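Local structure of Avidin/streptavidin (Shewanella denitrificans, 3SZH) at residues N15-T20 against N38-F43; S62-W67 against I77-G82. The protein binds biotin with high affinity as a member of the avidin/streptavidin family, its chain folded into an eight-stranded antiparallel barrel. All blocks are in the same frame, centred on the assembly; numbering follows the deposited sequence.

How the interactions relate
Both contacts belong to one eight-stranded antiparallel beta-barrel, and their centres lie about 15 Å apart. Interaction 1 comes first along the chain and closes before interaction 2 opens. It joins two loops at one end of the barrel, those leading from strand 11-14 to strand 20-26 and from strand 31-37 to strand 50-57. Interaction 2 pairs strands 60-66 and 73-85 in the barrel wall, near the centre of the chain. The two meet where Asn38 CB packs on Trp67 CH2, 4.0 Å away. In avidins the biotin pocket opens at one end of the barrel, so the loops of interaction 1 and the aromatic interior of interaction 2 probably both border it.

Interaction 1: N15-T20 against N38-F43; sequences NQDGST and NRAAGF
Arg39 reaches from loop 38-43 to Gly18 and Thr20, tying two loops at one end of the avidin barrel. Gly18 ends a type I turn that starts at Asn15. Arg39 NH1 donates twice: to Gly18 O at 2.9 Å, in the carbonyl plane, and to Thr20 OG1 at 2.8 Å. Both acceptors sit at the guanidinium edge near its plane, while NH2 bonds to Tyr22 OH. With CG anti to its own carbonyl carbon (chi1 -58°) and the chain extended from CG to NE, the aliphatic part of Arg39 runs past Gly18 O. The backbone N of Arg39 bonds almost straight to Ser19 OG (2.9 Å, 172°). A leucine in place of Arg39 would probably leave Gly18 O and Thr20 OG1 without their shared donor and weaken the tie between the loops. Each loop is also braced by an Asx turn. Asn15 OD1 takes Asp17 N and Ser19 N from opposite faces of its plane, and Asn38 OD1 accepts Ala40 N. Nearer the surface, Asp17 CB packs on Ala40 CB at 3.8 Å. There Asp17 O and Ala41 N are joined by one water, which donates to the carbonyl at 2.8 Å and accepts from the amide at 3.0 Å.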
loop_
_atom_site.group_PDB
_atom_site.type_symbol
_atom_site.label_atom_id
_atom_site.label_comp_id
_atom_site.label_asym_id
_atom_site.label_seq_id
_atom_site.Cartn_x
_atom_site.Cartn_y
_atom_site.Cartn_z
ATOM N N ASN B 15 -1.774 -8.055 -15.416
ATOM C CA ASN B 15 -0.706 -8.941 -14.955
ATOM C C ASN B 15 -0.761 -10.334 -15.574
ATOM O O ASN B 15 -1.573 -10.648 -16.440
ATOM C CB ASN B 15 -0.627 -8.986 -13.405
ATOM C CG ASN B 15 -1.739 -9.803 -12.764
ATOM O OD1 ASN B 15 -2.469 -10.538 -13.437
ATOM N ND2 ASN B 15 -1.865 -9.692 -11.443
ATOM N N GLN B 16 0.178 -11.168 -15.146
ATOM C CA GLN B 16 0.342 -12.535 -15.682
ATOM C C GLN B 16 -0.824 -13.501 -15.378
ATOM O O GLN B 16 -0.882 -14.614 -15.935
ATOM C CB GLN B 16 1.690 -13.131 -15.221
ATOM C CG GLN B 16 1.738 -13.558 -13.752
ATOM C CD GLN B 16 1.798 -12.405 -12.735
ATOM O OE1 GLN B 16 2.115 -11.249 -13.071
ATOM N NE2 GLN B 16 1.544 -12.742 -11.478
ATOM N N ASP B 17 -1.716 -13.119 -14.474
ATOM C CA ASP B 17 -2.929 -13.871 -14.197
ATOM C C ASP B 17 -4.112 -13.409 -15.032
ATOM O O ASP B 17 -5.177 -14.035 -14.979
ATOM C CB ASP B 17 -3.318 -13.729 -12.733
ATOM C CG ASP B 17 -2.286 -14.283 -11.791
ATOM O OD1 ASP B 17 -1.607 -15.281 -12.132
ATOM O OD2 ASP B 17 -2.170 -13.728 -10.675
ATOM N N GLY B 18 -3.946 -12.294 -15.755
ATOM C CA GLY B 18 -5.062 -11.669 -16.471
ATOM C C GLY B 18 -5.811 -10.604 -15.681
ATOM O O GLY B 18 -6.822 -10.090 -16.160
ATOM N N SER B 19 -5.313 -10.253 -14.491
ATOM C CA SER B 19 -5.972 -9.245 -13.635
ATOM C C SER B 19 -5.587 -7.855 -14.064
ATOM O O SER B 19 -4.444 -7.627 -14.449
ATOM C CB SER B 19 -5.549 -9.469 -12.194
ATOM O OG SER B 19 -5.892 -10.774 -11.780
ATOM N N THR B 20 -6.514 -6.904 -13.962
ATOM C CA THR B 20 -6.262 -5.545 -14.435
ATOM C C THR B 20 -6.367 -4.507 -13.314
ATOM O O THR B 20 -7.352 -4.472 -12.564
ATOM C CB THR B 20 -7.245 -5.142 -15.540
ATOM O OG1 THR B 20 -7.196 -6.126 -16.575
ATOM C CG2 THR B 20 -6.936 -3.760 -16.127
ATOM N N ASN B 38 -9.693 -8.799 -10.474
ATOM C CA ASN B 38 -8.936 -10.047 -10.371
ATOM C C ASN B 38 -9.509 -11.063 -11.339
ATOM O O ASN B 38 -10.722 -11.271 -11.426
ATOM C CB ASN B 38 -9.080 -10.544 -8.923
ATOM C CG ASN B 38 -8.523 -11.936 -8.697
ATOM O OD1 ASN B 38 -7.493 -12.310 -9.255
ATOM N ND2 ASN B 38 -9.181 -12.692 -7.850
ATOM N N ARG B 39 -8.608 -11.719 -12.070
ATOM C CA ARG B 39 -9.017 -12.797 -12.975
ATOM C C ARG B 39 -8.133 -14.037 -12.818
ATOM O O ARG B 39 -7.997 -14.838 -13.750
ATOM C CB ARG B 39 -9.021 -12.308 -14.432
ATOM C CG ARG B 39 -9.950 -11.118 -14.634
ATOM C CD ARG B 39 -10.167 -10.816 -16.103
ATOM N NE ARG B 39 -10.875 -9.550 -16.304
ATOM C CZ ARG B 39 -10.292 -8.356 -16.302
ATOM N NH1 ARG B 39 -8.988 -8.233 -16.125
ATOM N NH2 ARG B 39 -11.026 -7.269 -16.462
ATOM N N ALA B 40 -7.500 -14.191 -11.657
ATOM C CA ALA B 40 -6.633 -15.359 -11.404
ATOM C C ALA B 40 -7.458 -16.640 -11.298
ATOM O O ALA B 40 -8.266 -16.802 -10.385
ATOM C CB ALA B 40 -5.801 -15.143 -10.181
ATOM N N ALA B 41 -7.248 -17.550 -12.254
ATOM C CA ALA B 41 -8.047 -18.779 -12.345
ATOM C C ALA B 41 -8.024 -19.573 -11.048
ATOM O O ALA B 41 -6.958 -19.783 -10.464
ATOM C CB ALA B 41 -7.571 -19.637 -13.512
ATOM N N GLY B 42 -9.207 -20.004 -10.611
ATOM C CA GLY B 42 -9.368 -20.767 -9.376
ATOM C C GLY B 42 -9.593 -19.947 -8.121
ATOM O O GLY B 42 -10.020 -20.477 -7.091
ATOM N N PHE B 43 -9.305 -18.653 -8.190
ATOM C CA PHE B 43 -9.412 -17.791 -7.028
ATOM C C PHE B 43 -10.785 -17.139 -6.932
ATOM O O PHE B 43 -11.535 -17.069 -7.912
ATOM C CB PHE B 43 -8.286 -16.748 -7.024
ATOM C CG PHE B 43 -6.942 -17.333 -6.722
ATOM C CD1 PHE B 43 -6.183 -17.914 -7.729
ATOM C CD2 PHE B 43 -6.452 -17.348 -5.424
ATOM C CE1 PHE B 43 -4.944 -18.487 -7.454
ATOM C CE2 PHE B 43 -5.207 -17.916 -5.140
ATOM C CZ PHE B 43 -4.454 -18.483 -6.159
HETATM O O HOH W 1 -5.338 -16.792 -14.379
#

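Interaction 2: S62-W67 against I77-G82; sequences SFSTKW and ITSWSG
Thr78 O is held by Thr65 N at 2.9 Å, with Ser64 OG, in one of its conformers, a further possible donor at 3.1 Å. This is the middle of an antiparallel hairpin in the avidin barrel wall, with Phe63-Trp80 and Thr65-Thr78 as hydrogen-bonded pairs. At the corner, Trp67 NE1 donates in its ring plane to Thr78 OG1 (2.8 Å, 173°), fixing that ring's rotation. Phe63 CG sits between the backbone N and the carbonyl carbon (chi1 58°), which carries the ring over one face of Trp80. Phe63 makes an offset stack on the five-membered ring of Trp80, centroids 4.4 Å apart and planes at 16°, with Trp80 CB in CH-pi contact with the Phe63 face. Thr78 CG2 lies against the opposite indole face, toward its rim, and Thr65 CG2 meets the edge at Trp80 CZ3, 3.8 Å away; Asp115 satisfies Trp80 NE1. On the other side of the sheet, and less certainly given alternate conformers, Ser64 OG pairs with Ser79 OG, and Ser62 and Ser64 with Ser64 and Ser62 of the second subunit. The hairpin lies between strands 50-57 and 92-101, serines against the neighbouring barrel, Trp67, Thr78 and Trp80 probably facing the biotin-binding interior with Tyr36, Trp97 and Phe117.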
loop_
_atom_site.group_PDB
_atom_site.type_symbol
_atom_site.label_atom_id
_atom_site.label_comp_id
_atom_site.label_asym_id
_atom_site.label_seq_id
_atom_site.Cartn_x
_atom_site.Cartn_y
_atom_site.Cartn_z
ATOM N N SER B 62 2.859 2.739 -5.570
ATOM C CA SER B 62 2.250 1.790 -4.644
ATOM C C SER B 62 0.748 1.808 -4.892
ATOM O O SER B 62 0.163 2.874 -5.150
ATOM C CB SER B 62 2.563 2.128 -3.174
ATOM O OG SER B 62 1.786 3.197 -2.698
ATOM N N PHE B 63 0.115 0.651 -4.790
ATOM C CA PHE B 63 -1.353 0.633 -4.797
ATOM C C PHE B 63 -1.824 -0.513 -3.957
ATOM O O PHE B 63 -1.115 -1.501 -3.771
ATOM C CB PHE B 63 -1.915 0.615 -6.238
ATOM C CG PHE B 63 -1.461 -0.549 -7.092
ATOM C CD1 PHE B 63 -0.285 -0.488 -7.817
ATOM C CD2 PHE B 63 -2.267 -1.704 -7.206
ATOM C CE1 PHE B 63 0.116 -1.549 -8.628
ATOM C CE2 PHE B 63 -1.850 -2.774 -8.035
ATOM C CZ PHE B 63 -0.675 -2.679 -8.740
ATOM N N SER B 64 -3.026 -0.364 -3.408
ATOM C CA SER B 64 -3.560 -1.372 -2.490
ATOM C C SER B 64 -5.066 -1.459 -2.643
ATOM O O SER B 64 -5.760 -0.460 -2.932
ATOM C CB SER B 64 -3.131 -1.026 -1.059
ATOM O OG SER B 64 -3.698 -1.836 -0.043
ATOM N N THR B 65 -5.570 -2.684 -2.458
ATOM C CA THR B 65 -6.995 -2.957 -2.548
ATOM C C THR B 65 -7.435 -3.790 -1.362
ATOM O O THR B 65 -6.751 -4.746 -0.961
ATOM C CB THR B 65 -7.372 -3.627 -3.886
ATOM O OG1 THR B 65 -8.788 -3.525 -4.081
ATOM C CG2 THR B 65 -6.978 -5.081 -3.959
ATOM N N LYS B 66 -8.588 -3.424 -0.806
ATOM C CA LYS B 66 -9.285 -4.230 0.182
ATOM C C LYS B 66 -10.253 -5.154 -0.545
ATOM O O LYS B 66 -11.070 -4.702 -1.351
ATOM C CB LYS B 66 -10.017 -3.309 1.167
ATOM C CG LYS B 66 -10.966 -4.026 2.123
ATOM C CD LYS B 66 -11.551 -3.056 3.163
ATOM C CE LYS B 66 -12.651 -3.719 3.949
ATOM N NZ LYS B 66 -13.089 -2.860 5.094
ATOM N N TRP B 67 -10.184 -6.453 -0.260
ATOM C CA TRP B 67 -11.016 -7.421 -0.970
ATOM C C TRP B 67 -12.411 -7.513 -0.380
ATOM O O TRP B 67 -12.836 -8.558 0.146
ATOM C CB TRP B 67 -10.339 -8.794 -1.019
ATOM C CG TRP B 67 -9.034 -8.780 -1.757
ATOM C CD1 TRP B 67 -7.768 -8.825 -1.213
ATOM C CD2 TRP B 67 -8.859 -8.664 -3.164
ATOM N NE1 TRP B 67 -6.817 -8.758 -2.216
ATOM C CE2 TRP B 67 -7.463 -8.679 -3.420
ATOM C CE3 TRP B 67 -9.750 -8.591 -4.242
ATOM C CZ2 TRP B 67 -6.940 -8.604 -4.714
ATOM C CZ3 TRP B 67 -9.231 -8.502 -5.515
ATOM C CH2 TRP B 67 -7.846 -8.514 -5.742
ATOM N N ILE B 77 -6.377 -7.882 2.380
ATOM C CA ILE B 77 -5.941 -6.658 1.697
ATOM C C ILE B 77 -4.636 -7.002 0.975
ATOM O O ILE B 77 -3.729 -7.591 1.588
ATOM C CB ILE B 77 -5.625 -5.524 2.721
ATOM C CG1 ILE B 77 -6.855 -5.209 3.605
ATOM C CG2 ILE B 77 -5.144 -4.251 1.988
ATOM C CD1 ILE B 77 -6.531 -4.344 4.806
ATOM N N THR B 78 -4.526 -6.623 -0.299
ATOM C CA THR B 78 -3.272 -6.758 -1.036
ATOM C C THR B 78 -2.674 -5.396 -1.301
ATOM O O THR B 78 -3.392 -4.444 -1.615
ATOM C CB THR B 78 -3.485 -7.494 -2.368
ATOM O OG1 THR B 78 -4.022 -8.782 -2.076
ATOM C CG2 THR B 78 -2.157 -7.668 -3.153
ATOM N N SER B 79 -1.363 -5.289 -1.125
ATOM C CA SER B 79 -0.620 -4.073 -1.408
ATOM C C SER B 79 0.530 -4.400 -2.344
ATOM O O SER B 79 1.279 -5.344 -2.112
ATOM C CB SER B 79 -0.016 -3.484 -0.150
ATOM O OG SER B 79 -1.037 -3.150 0.752
ATOM N N TRP B 80 0.682 -3.619 -3.393
ATOM C CA TRP B 80 1.755 -3.731 -4.385
ATOM C C TRP B 80 2.674 -2.528 -4.253
ATOM O O TRP B 80 2.233 -1.385 -4.090
ATOM C CB TRP B 80 1.142 -3.714 -5.776
ATOM C CG TRP B 80 0.328 -4.888 -6.211
ATOM C CD1 TRP B 80 0.741 -5.911 -7.002
ATOM C CD2 TRP B 80 -1.064 -5.132 -5.946
ATOM N NE1 TRP B 80 -0.287 -6.766 -7.285
ATOM C CE2 TRP B 80 -1.412 -6.324 -6.627
ATOM C CE3 TRP B 80 -2.067 -4.434 -5.243
ATOM C CZ2 TRP B 80 -2.722 -6.816 -6.652
ATOM C CZ3 TRP B 80 -3.363 -4.947 -5.244
ATOM C CH2 TRP B 80 -3.677 -6.116 -5.951
ATOM N N SER B 81 3.971 -2.793 -4.401
ATOM C CA SER B 81 4.995 -1.761 -4.526
ATOM C C SER B 81 5.760 -2.050 -5.798
ATOM O O SER B 81 6.164 -3.192 -6.025
ATOM C CB SER B 81 5.993 -1.821 -3.371
ATOM O OG SER B 81 5.359 -1.579 -2.127
ATOM N N GLY B 82 5.968 -1.055 -6.641
ATOM C CA GLY B 82 6.655 -1.337 -7.881
ATOM C C GLY B 82 7.057 -0.105 -8.638
ATOM O O GLY B 82 7.067 1.015 -8.133
#